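Local atomic coordinates of carbohydrate kinase, FGGY (Novosphingobium aromaticivorans, PDB entry 3H6E), a protein that probably phosphorylates a carbohydrate substrate, as a member of the FGGY family of sugar kinases. Residues A[164-169]-A[197-202]; A[325-330]-A[363-368]. One frame throughout, in Å; residues are numbered along the deposited sequence.

Two local contacts in one chain each close a loop of about 30 residues within one half of a two-domain kinase fold. Coming from the N terminus, the chain first meets interaction 1, where 197-202 returns beside 164-169 and closes a loop of 27 residues with a short, weakly bonded parallel pairing. That loop is complete before interaction 2 begins, and the two neither nest nor cross. In interaction 2 the loop of 32 residues leaving 325-330 ends as 363-368, the start of helix 363-384, packs against the junction of helices 321-326 and 328-333. Interaction 1 belongs to the N-terminal FGGY domain and interaction 2 to the C-terminal one; the centres of interactions 1 and 2 are about 50 Å apart.

Interaction 1 of 2, residues A[164-169]-A[197-202]; sequences AVSEVT and RFAPIV
Ser166 meets the 197-202 segment with both its backbone and its side chain. Ser166 N donates to Pro200 O at 3.0 Å, nearly straight at the hydrogen but from above the carbonyl plane, 48° out of it. Ser166 O accepts from Val202 N at 2.8 Å, the donor tilted 23° from the plane. With OG anti to its own carbonyl carbon (chi1 -67°), the hydroxyl reaches one residue further back, and Ser166 OG donates to Ala199 O at 2.9 Å; three bonds pin this serine. Ser166 OG also lies in the plane of the Phe198 ring, at its edge, 3.6 Å from Phe198 CD1. Beside these polar links, Val165 and Val202 cross at about a right angle, Val165 CG1 lying 3.3 Å from Val202 CB, while the methyl of Ala199 sits against the backbone of Val165.

Further out, Glu167 occupies the N-cap of helix 168-171. Its bent chain brings Glu167 OE1 to Thr169 N at 2.8 Å and also to Thr169 OG1, which in turn accepts from His232 N. Replacing Glu167 by alanine removes the carboxylate and is likely to leave Thr169 N without its capping acceptor and Thr169 OG1 without one of its partners. Phe198 leans on Phe185. The whole is a short, weakly bonded parallel pairing, Ser166 opposite Ile201, that runs directly into a capped helix within the N-terminal FGGY domain.

Interaction 2 of 2, residues A[325-330]-A[363-368]; sequences LAAVPE and WFERRA
Ala327 is the small residue through which a helix-to-helix junction packs on the first turns of helix 363-384, in the C-terminal domain of this FGGY kinase. Ala327 CB points at that helix and sits 4.0 Å from both Phe364 O and Glu365 CG, with Ala368 CB one turn on at 4.4 Å from Ala327 CB. Val328 adds CG2 against the same Ala368 methyl, and also touches Val402 of helix 401-410. No hydrogen bond joins the segments; the contact is one of van der Waals packing.

Glu365 can be followed outward. CB leaves the helix with CG anti to the carbonyl carbon (chi1 -70°), which lays Glu365 CG against the Ala327 methyl and 4.1 Å from Ala327 O. Beyond CG the chain is extended, carrying CD toward Glu330, to a forked end whose two oxygens have different neighbours. OE1 has a long, weak ion pair with Arg336 NE, which may partly offset the charge of Glu365, whose neighbour Glu330 is also acidic. The Glu330 chain bends at chi2 and its carboxylate turns away from helix 363-384; Glu330 OE2 and Glu365 OE2, like charges not in contact, are 6.6 Å apart. What Glu365 OE2 does approach is aliphatic: Glu330 CB, at 3.8 Å.

Interaction 1 of 2, residues A[164-169]-A[197-202]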
ATOM      1  N   ALA A 164     -22.940  -7.831  -5.203  1.00 30.11           N
ATOM      2  CA  ALA A 164     -21.811  -8.086  -4.326  1.00 30.64           C
ATOM      3  C   ALA A 164     -20.748  -8.906  -5.049  1.00 30.72           C
ATOM      4  O   ALA A 164     -21.056  -9.894  -5.722  1.00 29.77           O
ATOM      5  CB  ALA A 164     -22.272  -8.811  -3.070  1.00 29.78           C
ATOM      6  N   VAL A 165     -19.496  -8.494  -4.889  1.00 27.56           N
ATOM      7  CA  VAL A 165     -18.367  -9.178  -5.503  1.00 26.95           C
ATOM      8  C   VAL A 165     -17.128  -9.017  -4.624  1.00 26.76           C
ATOM      9  O   VAL A 165     -17.074  -8.126  -3.781  1.00 28.24           O
ATOM     10  CB  VAL A 165     -18.101  -8.630  -6.926  1.00 30.48           C
ATOM     11  CG1 VAL A 165     -16.643  -8.790  -7.314  1.00 27.93           C
ATOM     12  CG2 VAL A 165     -19.016  -9.309  -7.944  1.00 28.40           C
ATOM     13  N   SER A 166     -16.147  -9.894  -4.798  1.00 26.25           N
ATOM     14  CA  SER A 166     -14.862  -9.725  -4.128  1.00 26.13           C
ATOM     15  C   SER A 166     -13.757  -9.509  -5.152  1.00 25.21           C
ATOM     16  O   SER A 166     -13.908  -9.856  -6.322  1.00 26.36           O
ATOM     17  CB  SER A 166     -14.541 -10.938  -3.252  1.00 25.60           C
ATOM     18  OG  SER A 166     -15.439 -11.028  -2.161  1.00 24.84           O
ATOM     19  N   GLU A 167     -12.649  -8.927  -4.709  1.00 24.94           N
ATOM     20  CA  GLU A 167     -11.491  -8.739  -5.578  1.00 25.71           C
ATOM     21  C   GLU A 167     -10.218  -9.200  -4.864  1.00 24.17           C
ATOM     22  O   GLU A 167     -10.088  -9.051  -3.648  1.00 24.68           O
ATOM     23  CB  GLU A 167     -11.386  -7.281  -6.038  1.00 24.67           C
ATOM     24  CG  GLU A 167     -10.496  -7.073  -7.251  1.00 25.20           C
ATOM     25  CD  GLU A 167      -9.025  -7.028  -6.887  1.00 25.49           C
ATOM     26  OE1 GLU A 167      -8.710  -6.603  -5.755  1.00 23.45           O
ATOM     27  OE2 GLU A 167      -8.186  -7.415  -7.730  1.00 25.12           O
ATOM     28  N   VAL A 168      -9.282  -9.756  -5.626  1.00 23.41           N
ATOM     29  CA  VAL A 168      -8.156 -10.482  -5.044  1.00 23.49           C
ATOM     30  C   VAL A 168      -7.135  -9.635  -4.264  1.00 23.60           C
ATOM     31  O   VAL A 168      -6.588 -10.103  -3.266  1.00 23.51           O
ATOM     32  CB  VAL A 168      -7.429 -11.341  -6.109  1.00 22.24           C
ATOM     33  CG1 VAL A 168      -6.533 -10.484  -6.972  1.00 22.10           C
ATOM     34  CG2 VAL A 168      -6.624 -12.439  -5.440  1.00 24.81           C
ATOM     35  N   THR A 169      -6.884  -8.401  -4.703  1.00 23.83           N
ATOM     36  CA  THR A 169      -5.826  -7.579  -4.103  1.00 22.80           C
ATOM     37  C   THR A 169      -6.110  -7.152  -2.666  1.00 22.81           C
ATOM     38  O   THR A 169      -5.182  -6.979  -1.880  1.00 21.49           O
ATOM     39  CB  THR A 169      -5.493  -6.326  -4.948  1.00 24.10           C
ATOM     40  OG1 THR A 169      -6.604  -5.418  -4.942  1.00 23.37           O
ATOM     41  CG2 THR A 169      -5.156  -6.716  -6.376  1.00 25.38           C
ATOM     42  N   ARG A 197     -18.600 -17.538   2.834  1.00 25.47           N
ATOM     43  CA  ARG A 197     -19.410 -16.340   3.037  1.00 27.21           C
ATOM     44  C   ARG A 197     -19.081 -15.218   2.048  1.00 27.23           C
ATOM     45  O   ARG A 197     -19.870 -14.289   1.880  1.00 28.38           O
ATOM     46  CB  ARG A 197     -19.236 -15.811   4.459  1.00 26.73           C
ATOM     47  CG  ARG A 197     -19.588 -16.793   5.561  1.00 28.11           C
ATOM     48  CD  ARG A 197     -19.289 -16.162   6.915  1.00 29.37           C
ATOM     49  NE  ARG A 197     -19.473 -17.080   8.032  1.00 34.01           N
ATOM     50  CZ  ARG A 197     -19.181 -16.779   9.294  1.00 35.67           C
ATOM     51  NH1 ARG A 197     -18.684 -15.583   9.596  1.00 32.08           N
ATOM     52  NH2 ARG A 197     -19.380 -17.671  10.256  1.00 35.41           N
ATOM     53  N   PHE A 198     -17.921 -15.301   1.405  1.00 24.29           N
ATOM     54  CA  PHE A 198     -17.465 -14.237   0.507  1.00 26.67           C
ATOM     55  C   PHE A 198     -18.198 -14.164  -0.835  1.00 26.10           C
ATOM     56  O   PHE A 198     -18.510 -15.183  -1.454  1.00 26.21           O
ATOM     57  CB  PHE A 198     -15.953 -14.338   0.276  1.00 24.81           C
ATOM     58  CG  PHE A 198     -15.136 -13.631   1.319  1.00 25.33           C
ATOM     59  CD1 PHE A 198     -14.747 -12.315   1.134  1.00 25.17           C
ATOM     60  CD2 PHE A 198     -14.766 -14.277   2.488  1.00 24.64           C
ATOM     61  CE1 PHE A 198     -14.000 -11.658   2.090  1.00 23.51           C
ATOM     62  CE2 PHE A 198     -14.020 -13.624   3.451  1.00 22.98           C
ATOM     63  CZ  PHE A 198     -13.637 -12.308   3.250  1.00 21.76           C
ATOM     64  N   ALA A 199     -18.465 -12.939  -1.275  1.00 26.11           N
ATOM     65  CA  ALA A 199     -19.018 -12.703  -2.601  1.00 26.14           C
ATOM     66  C   ALA A 199     -18.070 -13.252  -3.663  1.00 26.59           C
ATOM     67  O   ALA A 199     -16.853 -13.220  -3.483  1.00 26.00           O
ATOM     68  CB  ALA A 199     -19.245 -11.225  -2.811  1.00 26.67           C
ATOM     69  N   PRO A 200     -18.627 -13.766  -4.771  1.00 27.21           N
ATOM     70  CA  PRO A 200     -17.814 -14.393  -5.819  1.00 27.28           C
ATOM     71  C   PRO A 200     -16.660 -13.499  -6.248  1.00 25.31           C
ATOM     72  O   PRO A 200     -16.856 -12.305  -6.476  1.00 26.64           O
ATOM     73  CB  PRO A 200     -18.806 -14.574  -6.970  1.00 27.57           C
ATOM     74  CG  PRO A 200     -20.127 -14.704  -6.292  1.00 29.83           C
ATOM     75  CD  PRO A 200     -20.064 -13.789  -5.099  1.00 28.16           C
ATOM     76  N   ILE A 201     -15.467 -14.072  -6.338  1.00 23.88           N
ATOM     77  CA  ILE A 201     -14.286 -13.312  -6.733  1.00 25.90           C
ATOM     78  C   ILE A 201     -14.325 -12.918  -8.206  1.00 25.91           C
ATOM     79  O   ILE A 201     -14.632 -13.733  -9.079  1.00 25.75           O
ATOM     80  CB  ILE A 201     -12.984 -14.082  -6.438  1.00 24.68           C
ATOM     81  CG1 ILE A 201     -12.687 -14.058  -4.935  1.00 24.43           C
ATOM     82  CG2 ILE A 201     -11.828 -13.481  -7.223  1.00 23.03           C
ATOM     83  CD1 ILE A 201     -11.493 -14.897  -4.526  1.00 23.72           C
ATOM     84  N   VAL A 202     -14.015 -11.653  -8.459  1.00 25.48           N
ATOM     85  CA  VAL A 202     -14.008 -11.090  -9.803  1.00 26.83           C
ATOM     86  C   VAL A 202     -12.697 -10.336  -9.996  1.00 26.52           C
ATOM     87  O   VAL A 202     -12.008 -10.023  -9.022  1.00 27.60           O
ATOM     88  CB  VAL A 202     -15.226 -10.157 -10.008  1.00 26.64           C
ATOM     89  CG1 VAL A 202     -14.847  -8.873 -10.712  1.00 26.05           C
ATOM     90  CG2 VAL A 202     -16.339 -10.885 -10.743  1.00 25.91           C
TER

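Interaction 2 of 2, residues A[325-330]-A[363-368]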
ATOM      1  N   LEU A 325      23.749  16.945  -0.357  1.00 41.22           N
ATOM      2  CA  LEU A 325      24.534  16.188  -1.316  1.00 41.59           C
ATOM      3  C   LEU A 325      26.024  16.447  -1.126  1.00 42.78           C
ATOM      4  O   LEU A 325      26.823  15.515  -1.022  1.00 42.77           O
ATOM      5  CB  LEU A 325      24.109  16.566  -2.736  1.00 39.95           C
ATOM      6  CG  LEU A 325      24.126  15.440  -3.763  1.00 43.78           C
ATOM      7  CD1 LEU A 325      25.531  14.864  -3.899  1.00 44.53           C
ATOM      8  CD2 LEU A 325      23.120  14.359  -3.380  1.00 35.53           C
ATOM      9  N   ALA A 326      26.392  17.723  -1.079  1.00 41.94           N
ATOM     10  CA  ALA A 326      27.791  18.111  -0.957  1.00 44.30           C
ATOM     11  C   ALA A 326      28.404  17.637   0.357  1.00 42.58           C
ATOM     12  O   ALA A 326      29.626  17.563   0.488  1.00 42.66           O
ATOM     13  CB  ALA A 326      27.934  19.621  -1.103  1.00 44.55           C
ATOM     14  N   ALA A 327      27.553  17.318   1.326  1.00 41.56           N
ATOM     15  CA  ALA A 327      28.018  16.911   2.649  1.00 42.85           C
ATOM     16  C   ALA A 327      28.298  15.412   2.723  1.00 44.11           C
ATOM     17  O   ALA A 327      28.855  14.922   3.707  1.00 43.26           O
ATOM     18  CB  ALA A 327      27.011  17.325   3.720  1.00 41.29           C
ATOM     19  N   VAL A 328      27.911  14.689   1.677  1.00 45.76           N
ATOM     20  CA  VAL A 328      28.120  13.244   1.622  1.00 47.23           C
ATOM     21  C   VAL A 328      29.604  12.862   1.573  1.00 47.07           C
ATOM     22  O   VAL A 328      30.039  11.970   2.302  1.00 46.95           O
ATOM     23  CB  VAL A 328      27.381  12.596   0.424  1.00 45.17           C
ATOM     24  CG1 VAL A 328      27.627  11.091   0.398  1.00 44.71           C
ATOM     25  CG2 VAL A 328      25.889  12.901   0.485  1.00 41.87           C
ATOM     26  N   PRO A 329      30.386  13.533   0.710  1.00 46.33           N
ATOM     27  CA  PRO A 329      31.813  13.216   0.579  1.00 48.34           C
ATOM     28  C   PRO A 329      32.525  13.032   1.921  1.00 51.28           C
ATOM     29  O   PRO A 329      33.176  12.007   2.120  1.00 52.15           O
ATOM     30  CB  PRO A 329      32.366  14.433  -0.160  1.00 47.86           C
ATOM     31  CG  PRO A 329      31.230  14.872  -1.019  1.00 46.53           C
ATOM     32  CD  PRO A 329      29.972  14.586  -0.236  1.00 45.81           C
ATOM     33  N   GLU A 330      32.398  14.005   2.821  1.00 51.22           N
ATOM     34  CA  GLU A 330      33.070  13.938   4.121  1.00 53.05           C
ATOM     35  C   GLU A 330      32.485  12.893   5.076  1.00 52.08           C
ATOM     36  O   GLU A 330      33.218  12.279   5.853  1.00 52.81           O
ATOM     37  CB  GLU A 330      33.122  15.321   4.780  1.00 54.60           C
ATOM     38  CG  GLU A 330      34.523  15.933   4.820  1.00 56.69           C
ATOM     39  CD  GLU A 330      35.548  15.123   4.033  1.00 61.82           C
ATOM     40  OE1 GLU A 330      35.836  15.487   2.870  1.00 61.86           O
ATOM     41  OE2 GLU A 330      36.060  14.120   4.580  1.00 62.05           O
ATOM     42  N   TRP A 363      24.216  19.388  11.365  1.00 44.98           N
ATOM     43  CA  TRP A 363      22.975  18.806  10.870  1.00 43.91           C
ATOM     44  C   TRP A 363      23.072  18.250   9.451  1.00 42.79           C
ATOM     45  O   TRP A 363      22.612  17.144   9.188  1.00 41.86           O
ATOM     46  CB  TRP A 363      21.819  19.806  10.985  1.00 42.52           C
ATOM     47  CG  TRP A 363      21.258  19.870  12.369  1.00 42.29           C
ATOM     48  CD1 TRP A 363      21.367  20.902  13.258  1.00 40.29           C
ATOM     49  CD2 TRP A 363      20.515  18.844  13.035  1.00 40.40           C
ATOM     50  NE1 TRP A 363      20.727  20.585  14.432  1.00 41.22           N
ATOM     51  CE2 TRP A 363      20.196  19.326  14.321  1.00 41.63           C
ATOM     52  CE3 TRP A 363      20.084  17.566  12.667  1.00 38.44           C
ATOM     53  CZ2 TRP A 363      19.470  18.571  15.242  1.00 39.34           C
ATOM     54  CZ3 TRP A 363      19.361  16.821  13.578  1.00 38.18           C
ATOM     55  CH2 TRP A 363      19.063  17.325  14.853  1.00 39.43           C
ATOM     56  N   PHE A 364      23.671  19.010   8.542  1.00 43.03           N
ATOM     57  CA  PHE A 364      23.759  18.581   7.151  1.00 42.81           C
ATOM     58  C   PHE A 364      24.455  17.233   7.000  1.00 43.48           C
ATOM     59  O   PHE A 364      24.016  16.387   6.223  1.00 43.48           O
ATOM     60  CB  PHE A 364      24.449  19.642   6.293  1.00 42.97           C
ATOM     61  CG  PHE A 364      23.548  20.775   5.905  1.00 41.34           C
ATOM     62  CD1 PHE A 364      23.493  21.928   6.668  1.00 44.69           C
ATOM     63  CD2 PHE A 364      22.748  20.683   4.780  1.00 41.45           C
ATOM     64  CE1 PHE A 364      22.660  22.971   6.311  1.00 48.86           C
ATOM     65  CE2 PHE A 364      21.909  21.718   4.420  1.00 42.51           C
ATOM     66  CZ  PHE A 364      21.866  22.864   5.185  1.00 46.25           C
ATOM     67  N   GLU A 365      25.536  17.034   7.746  1.00 43.55           N
ATOM     68  CA  GLU A 365      26.278  15.781   7.675  1.00 43.44           C
ATOM     69  C   GLU A 365      25.540  14.669   8.405  1.00 43.08           C
ATOM     70  O   GLU A 365      25.669  13.495   8.060  1.00 43.69           O
ATOM     71  CB  GLU A 365      27.687  15.946   8.245  1.00 45.08           C
ATOM     72  CG  GLU A 365      28.604  16.794   7.384  1.00 47.11           C
ATOM     73  CD  GLU A 365      30.056  16.703   7.812  1.00 51.35           C
ATOM     74  OE1 GLU A 365      30.344  15.981   8.791  1.00 51.24           O
ATOM     75  OE2 GLU A 365      30.908  17.353   7.167  1.00 53.53           O
ATOM     76  N   ARG A 366      24.767  15.044   9.418  1.00 42.64           N
ATOM     77  CA  ARG A 366      23.959  14.075  10.142  1.00 41.30           C
ATOM     78  C   ARG A 366      22.721  13.747   9.309  1.00 38.29           C
ATOM     79  O   ARG A 366      22.282  12.601   9.254  1.00 36.93           O
ATOM     80  CB  ARG A 366      23.573  14.614  11.524  1.00 40.76           C
ATOM     81  CG  ARG A 366      23.764  13.599  12.644  1.00 43.64           C
ATOM     82  CD  ARG A 366      23.349  14.137  14.011  1.00 43.81           C
ATOM     83  NE  ARG A 366      24.023  15.386  14.349  1.00 46.11           N
ATOM     84  CZ  ARG A 366      24.296  15.774  15.591  1.00 48.03           C
ATOM     85  NH1 ARG A 366      23.966  15.001  16.620  1.00 48.83           N
ATOM     86  NH2 ARG A 366      24.911  16.931  15.805  1.00 47.37           N
ATOM     87  N   ARG A 367      22.182  14.764   8.644  1.00 38.70           N
ATOM     88  CA  ARG A 367      21.015  14.605   7.786  1.00 38.11           C
ATOM     89  C   ARG A 367      21.360  13.832   6.515  1.00 39.37           C
ATOM     90  O   ARG A 367      20.536  13.088   5.980  1.00 37.53           O
ATOM     91  CB  ARG A 367      20.429  15.970   7.418  1.00 39.41           C
ATOM     92  CG  ARG A 367      19.783  16.719   8.572  1.00 36.95           C
ATOM     93  CD  ARG A 367      18.693  17.638   8.058  1.00 35.85           C
ATOM     94  NE  ARG A 367      19.219  18.732   7.249  1.00 36.04           N
ATOM     95  CZ  ARG A 367      18.522  19.368   6.312  1.00 37.86           C
ATOM     96  NH1 ARG A 367      17.274  19.006   6.049  1.00 35.83           N
ATOM     97  NH2 ARG A 367      19.078  20.359   5.627  1.00 37.94           N
ATOM     98  N   ALA A 368      22.578  14.023   6.024  1.00 40.88           N
ATOM     99  CA  ALA A 368      23.028  13.322   4.832  1.00 39.07           C
ATOM    100  C   ALA A 368      23.270  11.854   5.159  1.00 37.14           C
ATOM    101  O   ALA A 368      22.908  10.964   4.387  1.00 33.88           O
ATOM    102  CB  ALA A 368      24.286  13.967   4.280  1.00 40.68           C
TER